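Side-chain contacts in petrobactin biosynthesis protein AsbB (Bacillus anthracis, PDB 3TO3), which catalyses the ATP-dependent condensation of spermidine with citryl-spermidine intermediates in the biosynthesis of the siderophore petrobactin: residues B[423-428]-B[436-441]; B[385-390]-B[419-424]. All coordinates share one frame; numbering follows the deposited sequence.

Interaction 1: residues B[423-428]-B[436-441]. With ATP (adenosine-5'-triphosphate), chain E.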
# COMPACT_ATOMS: atom_id res chain seq x y z
N ILE B 423 -37.33 18.84 7.62
CA ILE B 423 -38.00 19.93 6.91
C ILE B 423 -37.05 21.06 6.45
O ILE B 423 -37.18 21.53 5.33
CB ILE B 423 -39.20 20.45 7.72
CG1 ILE B 423 -40.19 19.31 7.95
CG2 ILE B 423 -39.87 21.67 7.04
CD1 ILE B 423 -40.69 18.67 6.67
N PRO B 424 -36.11 21.50 7.32
CA PRO B 424 -35.28 22.64 6.91
C PRO B 424 -34.34 22.28 5.77
O PRO B 424 -34.05 23.13 4.96
CB PRO B 424 -34.49 22.99 8.17
CG PRO B 424 -35.27 22.36 9.29
CD PRO B 424 -35.83 21.10 8.70
N VAL B 425 -33.87 21.04 5.73
CA VAL B 425 -33.07 20.62 4.60
C VAL B 425 -33.89 20.72 3.31
O VAL B 425 -33.41 21.23 2.31
CB VAL B 425 -32.55 19.18 4.75
CG1 VAL B 425 -31.76 18.80 3.53
CG2 VAL B 425 -31.70 19.01 6.02
N ILE B 426 -35.14 20.23 3.35
CA ILE B 426 -36.00 20.24 2.16
C ILE B 426 -36.38 21.68 1.81
O ILE B 426 -36.42 22.07 0.63
CB ILE B 426 -37.27 19.36 2.37
CG1 ILE B 426 -36.85 17.90 2.56
CG2 ILE B 426 -38.22 19.45 1.20
CD1 ILE B 426 -37.99 16.96 2.91
N HIS B 427 -36.63 22.48 2.85
CA HIS B 427 -36.87 23.89 2.65
C HIS B 427 -35.74 24.59 1.88
O HIS B 427 -36.01 25.37 0.97
CB HIS B 427 -37.11 24.59 3.98
CG HIS B 427 -37.52 26.01 3.83
ND1 HIS B 427 -38.84 26.39 3.67
CD2 HIS B 427 -36.80 27.16 3.80
CE1 HIS B 427 -38.91 27.70 3.55
NE2 HIS B 427 -37.69 28.19 3.63
N LEU B 428 -34.49 24.33 2.28
CA LEU B 428 -33.31 24.84 1.59
C LEU B 428 -33.33 24.48 0.11
O LEU B 428 -33.01 25.30 -0.75
CB LEU B 428 -32.04 24.24 2.22
CG LEU B 428 -31.47 25.01 3.40
CD1 LEU B 428 -30.29 24.28 4.02
CD2 LEU B 428 -31.06 26.41 2.94
N LEU B 436 -27.67 20.49 0.23
CA LEU B 436 -26.55 20.11 1.05
C LEU B 436 -26.54 18.61 1.00
O LEU B 436 -27.61 18.00 0.86
CB LEU B 436 -26.74 20.60 2.48
CG LEU B 436 -26.92 22.13 2.50
CD1 LEU B 436 -27.23 22.63 3.89
CD2 LEU B 436 -25.67 22.79 1.94
N GLU B 437 -25.37 18.01 1.14
CA GLU B 437 -25.31 16.57 1.16
C GLU B 437 -25.81 16.22 2.57
O GLU B 437 -25.23 16.55 3.59
CB GLU B 437 -23.88 16.12 0.99
CG GLU B 437 -23.71 14.75 0.38
CD GLU B 437 -22.26 14.26 0.47
OE1 GLU B 437 -22.00 13.10 0.07
OE2 GLU B 437 -21.39 15.03 0.94
N SER B 438 -26.93 15.54 2.54
CA SER B 438 -27.82 15.25 3.65
C SER B 438 -27.68 13.88 4.30
O SER B 438 -28.63 13.39 4.91
CB SER B 438 -29.27 15.66 3.36
OG SER B 438 -29.58 15.50 1.97
N HIS B 439 -26.56 13.20 4.07
CA HIS B 439 -26.40 11.87 4.65
C HIS B 439 -26.29 12.00 6.18
O HIS B 439 -26.29 13.11 6.74
CB HIS B 439 -25.15 11.17 4.11
CG HIS B 439 -25.13 10.96 2.62
ND1 HIS B 439 -24.17 11.51 1.80
CD2 HIS B 439 -25.92 10.21 1.81
CE1 HIS B 439 -24.37 11.13 0.55
NE2 HIS B 439 -25.42 10.33 0.52
N GLY B 440 -26.18 10.87 6.87
CA GLY B 440 -26.22 10.86 8.32
C GLY B 440 -25.08 11.55 9.05
O GLY B 440 -25.27 12.10 10.14
N GLN B 441 -23.89 11.53 8.45
CA GLN B 441 -22.71 12.04 9.12
C GLN B 441 -22.55 13.55 8.94
O GLN B 441 -21.67 14.17 9.56
CB GLN B 441 -21.46 11.28 8.62
CG GLN B 441 -20.41 11.00 9.71
CD GLN B 441 -19.24 12.00 9.69
OE1 GLN B 441 -18.96 12.62 8.66
NE2 GLN B 441 -18.56 12.15 10.84
PB ATP E . -15.57 13.69 6.35
O1B ATP E . -14.13 13.62 6.78
O2B ATP E . -15.66 14.23 4.95
O3B ATP E . -16.37 14.60 7.36
PA ATP E . -15.74 11.10 5.54
O1A ATP E . -14.28 11.32 5.21
O2A ATP E . -16.62 10.98 4.30
O3A ATP E . -16.25 12.29 6.41
O5' ATP E . -15.83 9.78 6.38
C5' ATP E . -16.81 9.60 7.32
C4' ATP E . -17.07 8.27 7.75
O4' ATP E . -18.40 8.18 8.36
C3' ATP E . -17.09 7.34 6.59
O3' ATP E . -16.13 6.37 6.74
C2' ATP E . -18.44 6.76 6.59
O2' ATP E . -18.41 5.45 6.21
C1' ATP E . -18.84 6.90 8.02
N9 ATP E . -20.24 6.72 8.30
C8 ATP E . -20.72 5.90 9.25
N7 ATP E . -22.06 5.98 9.23
C5 ATP E . -22.44 6.86 8.28
C6 ATP E . -23.69 7.32 7.85
N6 ATP E . -24.88 6.82 8.47
N1 ATP E . -23.74 8.23 6.84
C2 ATP E . -22.61 8.69 6.27
N3 ATP E . -21.39 8.26 6.67
C4 ATP E . -21.27 7.35 7.67
O HOH W 1 -30.47 21.28 1.30
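L428 and V425 of helix 410-432 pack on L436 and S438 in the loop that runs on into the ATP pocket of this IucA/IucC-family synthetase. After the helix comes the short strand 434-435; the loop that follows passes V425 and L428 and then turns away toward the nucleotide. With chi1 at 179°, the CG1 branch of V425 points opposite the backbone N and meets CB of S438 at 4.0 Å. L428 and L436 meet through single methyls, and their side chains cross obliquely. L428 is modelled in two conformers; in the one given its CD1 comes 3.5 Å from CD1 of L436, so this short distance is doubtful. The S438 hydroxyl turns back on its own loop, where OG makes a weak bond to O of L436.

Further along, the loop reaches the nucleotide. G440 N lies 3.6 Å from ATP N1. The Q441 side chain bends at chi2 (-100°), passes CG by the ribose O4' and brings OE1 to 3.5 Å from O3B of ATP. Q441 also belongs to the magnesium site, with N442 and D459. Back at the helix, one water bridges the backbones: it donates to V425 O at 3.1 Å and accepts from L436 N at 3.1 Å.

Interaction 2: residues B[385-390]-B[419-424]. With ATP (adenosine-5'-triphosphate), chain E.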
# COMPACT_ATOMS: atom_id res chain seq x y z
N VAL B 385 -26.43 15.05 19.32
CA VAL B 385 -26.09 13.70 18.95
C VAL B 385 -25.87 13.67 17.43
O VAL B 385 -26.61 14.29 16.69
CB VAL B 385 -27.23 12.69 19.40
CG1 VAL B 385 -28.57 13.13 18.89
CG2 VAL B 385 -26.96 11.31 18.90
N PRO B 386 -24.86 12.93 16.97
CA PRO B 386 -24.70 12.74 15.52
C PRO B 386 -25.93 12.08 14.93
O PRO B 386 -26.50 11.17 15.53
CB PRO B 386 -23.51 11.79 15.40
CG PRO B 386 -23.15 11.37 16.80
CD PRO B 386 -23.74 12.36 17.74
N PHE B 387 -26.34 12.52 13.75
CA PHE B 387 -27.63 12.11 13.25
C PHE B 387 -27.74 10.61 13.00
O PHE B 387 -28.76 10.01 13.32
CB PHE B 387 -28.04 12.94 12.04
CG PHE B 387 -29.49 12.84 11.69
CD1 PHE B 387 -30.40 13.73 12.22
CD2 PHE B 387 -29.95 11.86 10.83
CE1 PHE B 387 -31.74 13.66 11.88
CE2 PHE B 387 -31.28 11.78 10.50
CZ PHE B 387 -32.18 12.69 11.02
N ASN B 388 -26.69 9.97 12.50
CA ASN B 388 -26.72 8.51 12.40
C ASN B 388 -26.76 7.80 13.78
O ASN B 388 -27.08 6.62 13.87
CB ASN B 388 -25.56 7.98 11.55
CG ASN B 388 -24.20 8.27 12.16
OD1 ASN B 388 -23.94 9.36 12.68
ND2 ASN B 388 -23.30 7.28 12.08
N GLY B 389 -26.47 8.51 14.85
CA GLY B 389 -26.71 7.95 16.16
C GLY B 389 -28.17 7.57 16.39
O GLY B 389 -28.47 6.60 17.08
N LEU B 390 -29.08 8.32 15.79
CA LEU B 390 -30.51 8.08 16.01
C LEU B 390 -30.97 6.66 15.64
O LEU B 390 -31.94 6.16 16.18
CB LEU B 390 -31.33 9.13 15.28
CG LEU B 390 -30.98 10.59 15.65
CD1 LEU B 390 -31.73 11.54 14.77
CD2 LEU B 390 -31.20 10.94 17.11
N GLN B 419 -39.95 17.65 11.88
CA GLN B 419 -40.24 19.10 11.86
C GLN B 419 -39.01 19.95 12.08
O GLN B 419 -38.89 21.01 11.48
CB GLN B 419 -41.33 19.51 12.85
CG GLN B 419 -42.69 18.96 12.55
CD GLN B 419 -43.79 19.64 13.35
OE1 GLN B 419 -43.52 20.37 14.31
NE2 GLN B 419 -45.03 19.41 12.95
N LYS B 420 -38.12 19.51 12.96
CA LYS B 420 -36.89 20.24 13.28
C LYS B 420 -35.65 19.86 12.50
O LYS B 420 -34.66 20.58 12.53
CB LYS B 420 -36.60 20.09 14.77
CG LYS B 420 -37.28 21.11 15.66
CD LYS B 420 -38.79 21.03 15.62
CE LYS B 420 -39.42 22.27 16.30
NZ LYS B 420 -40.82 22.50 15.83
N ALA B 421 -35.69 18.75 11.78
CA ALA B 421 -34.48 18.21 11.17
C ALA B 421 -34.61 18.08 9.68
O ALA B 421 -33.72 18.48 8.93
CB ALA B 421 -34.07 16.89 11.77
N ILE B 422 -35.61 17.32 9.25
CA ILE B 422 -35.76 17.00 7.85
C ILE B 422 -36.35 18.17 7.04
O ILE B 422 -35.93 18.46 5.91
CB ILE B 422 -36.59 15.71 7.66
CG1 ILE B 422 -35.70 14.49 7.88
CG2 ILE B 422 -37.22 15.64 6.26
CD1 ILE B 422 -35.46 14.13 9.32
N ILE B 423 -37.33 18.84 7.62
CA ILE B 423 -38.00 19.93 6.91
C ILE B 423 -37.05 21.06 6.45
O ILE B 423 -37.18 21.53 5.33
CB ILE B 423 -39.20 20.45 7.72
CG1 ILE B 423 -40.19 19.31 7.95
CG2 ILE B 423 -39.87 21.67 7.04
CD1 ILE B 423 -40.69 18.67 6.67
N PRO B 424 -36.11 21.50 7.32
CA PRO B 424 -35.28 22.64 6.91
C PRO B 424 -34.34 22.28 5.77
O PRO B 424 -34.05 23.13 4.96
CB PRO B 424 -34.49 22.99 8.17
CG PRO B 424 -35.27 22.36 9.29
CD PRO B 424 -35.83 21.10 8.70
PB ATP E . -15.57 13.69 6.35
O1B ATP E . -14.13 13.62 6.78
O2B ATP E . -15.66 14.23 4.95
O3B ATP E . -16.37 14.60 7.36
PA ATP E . -15.74 11.10 5.54
O1A ATP E . -14.28 11.32 5.21
O2A ATP E . -16.62 10.98 4.30
O3A ATP E . -16.25 12.29 6.41
O5' ATP E . -15.83 9.78 6.38
C5' ATP E . -16.81 9.60 7.32
C4' ATP E . -17.07 8.27 7.75
O4' ATP E . -18.40 8.18 8.36
C3' ATP E . -17.09 7.34 6.59
O3' ATP E . -16.13 6.37 6.74
C2' ATP E . -18.44 6.76 6.59
O2' ATP E . -18.41 5.45 6.21
C1' ATP E . -18.84 6.90 8.02
N9 ATP E . -20.24 6.72 8.30
C8 ATP E . -20.72 5.90 9.25
N7 ATP E . -22.06 5.98 9.23
C5 ATP E . -22.44 6.86 8.28
C6 ATP E . -23.69 7.32 7.85
N6 ATP E . -24.88 6.82 8.47
N1 ATP E . -23.74 8.23 6.84
C2 ATP E . -22.61 8.69 6.27
N3 ATP E . -21.39 8.26 6.67
C4 ATP E . -21.27 7.35 7.67
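F387 extends its ring from the loop after strand 383-386 to A421 and I422 of helix 410-432. All three residues are buried, and the contact is wholly apolar. CG of F387 lies anti to its backbone N (chi1 -165°), which sends the ring out toward the helix. The far end of the ring does the touching. CE1 of F387 lies 4.0 Å from CB of A421, and CZ of F387 lies 4.0 Å from CD1 of I422. Both methyls approach the ring obliquely.

The two helix residues present themselves differently. A421 points its CB toward the 385-390 segment. I422 starts off to one side, and its terminal CD1 comes back nearer; the F387 and I422 side chains then cross at about a right angle. A421 and I422 belong to the wider pi-type turn at 419-422. One face of the F387 ring takes CD1 of L390, 3.5 Å above the plane and offset toward the rim.

The next residue, N388, turns to the nucleotide instead. Its CB is 3.4 Å from ATP N6, and its ND2 is 3.4 Å from ATP N7. ND2 is hydrogen-bonded to Q282, which holds the amide beside the adenine. The loop itself is tightened by a backbone bond from G389 N to P386 O (2.7 Å). The residue that touches the helix, F387, is thus next in the chain to N388 of the ATP pocket.

Strand 383-386 pairs antiparallel with strand 443-448, through backbone bonds of V385 with L445, and F387 has backbone hydrogen bonding with M443. Helix 502-528 closes in as well: I422 rests on L512, F513 and V517, and F387 on N516.

Both interactions are buried and both use helix 410-432, sharing I423 and P424 in their ranges. Interaction 2 takes the earlier turns of the helix, and interaction 1 the turns that follow. Their centres lie about 9 Å apart, and the loops touch where G440 O packs 3.5 Å from CB of F387. Interaction 2 is aromatic on aliphatic, with apolar atoms alone. Interaction 1 joins aliphatic groups and adds a water bridge between backbones. Segments 385-390 and 436-441 each also carry residues of the ATP pocket. The same helix thus touches two segments that each also meet ATP.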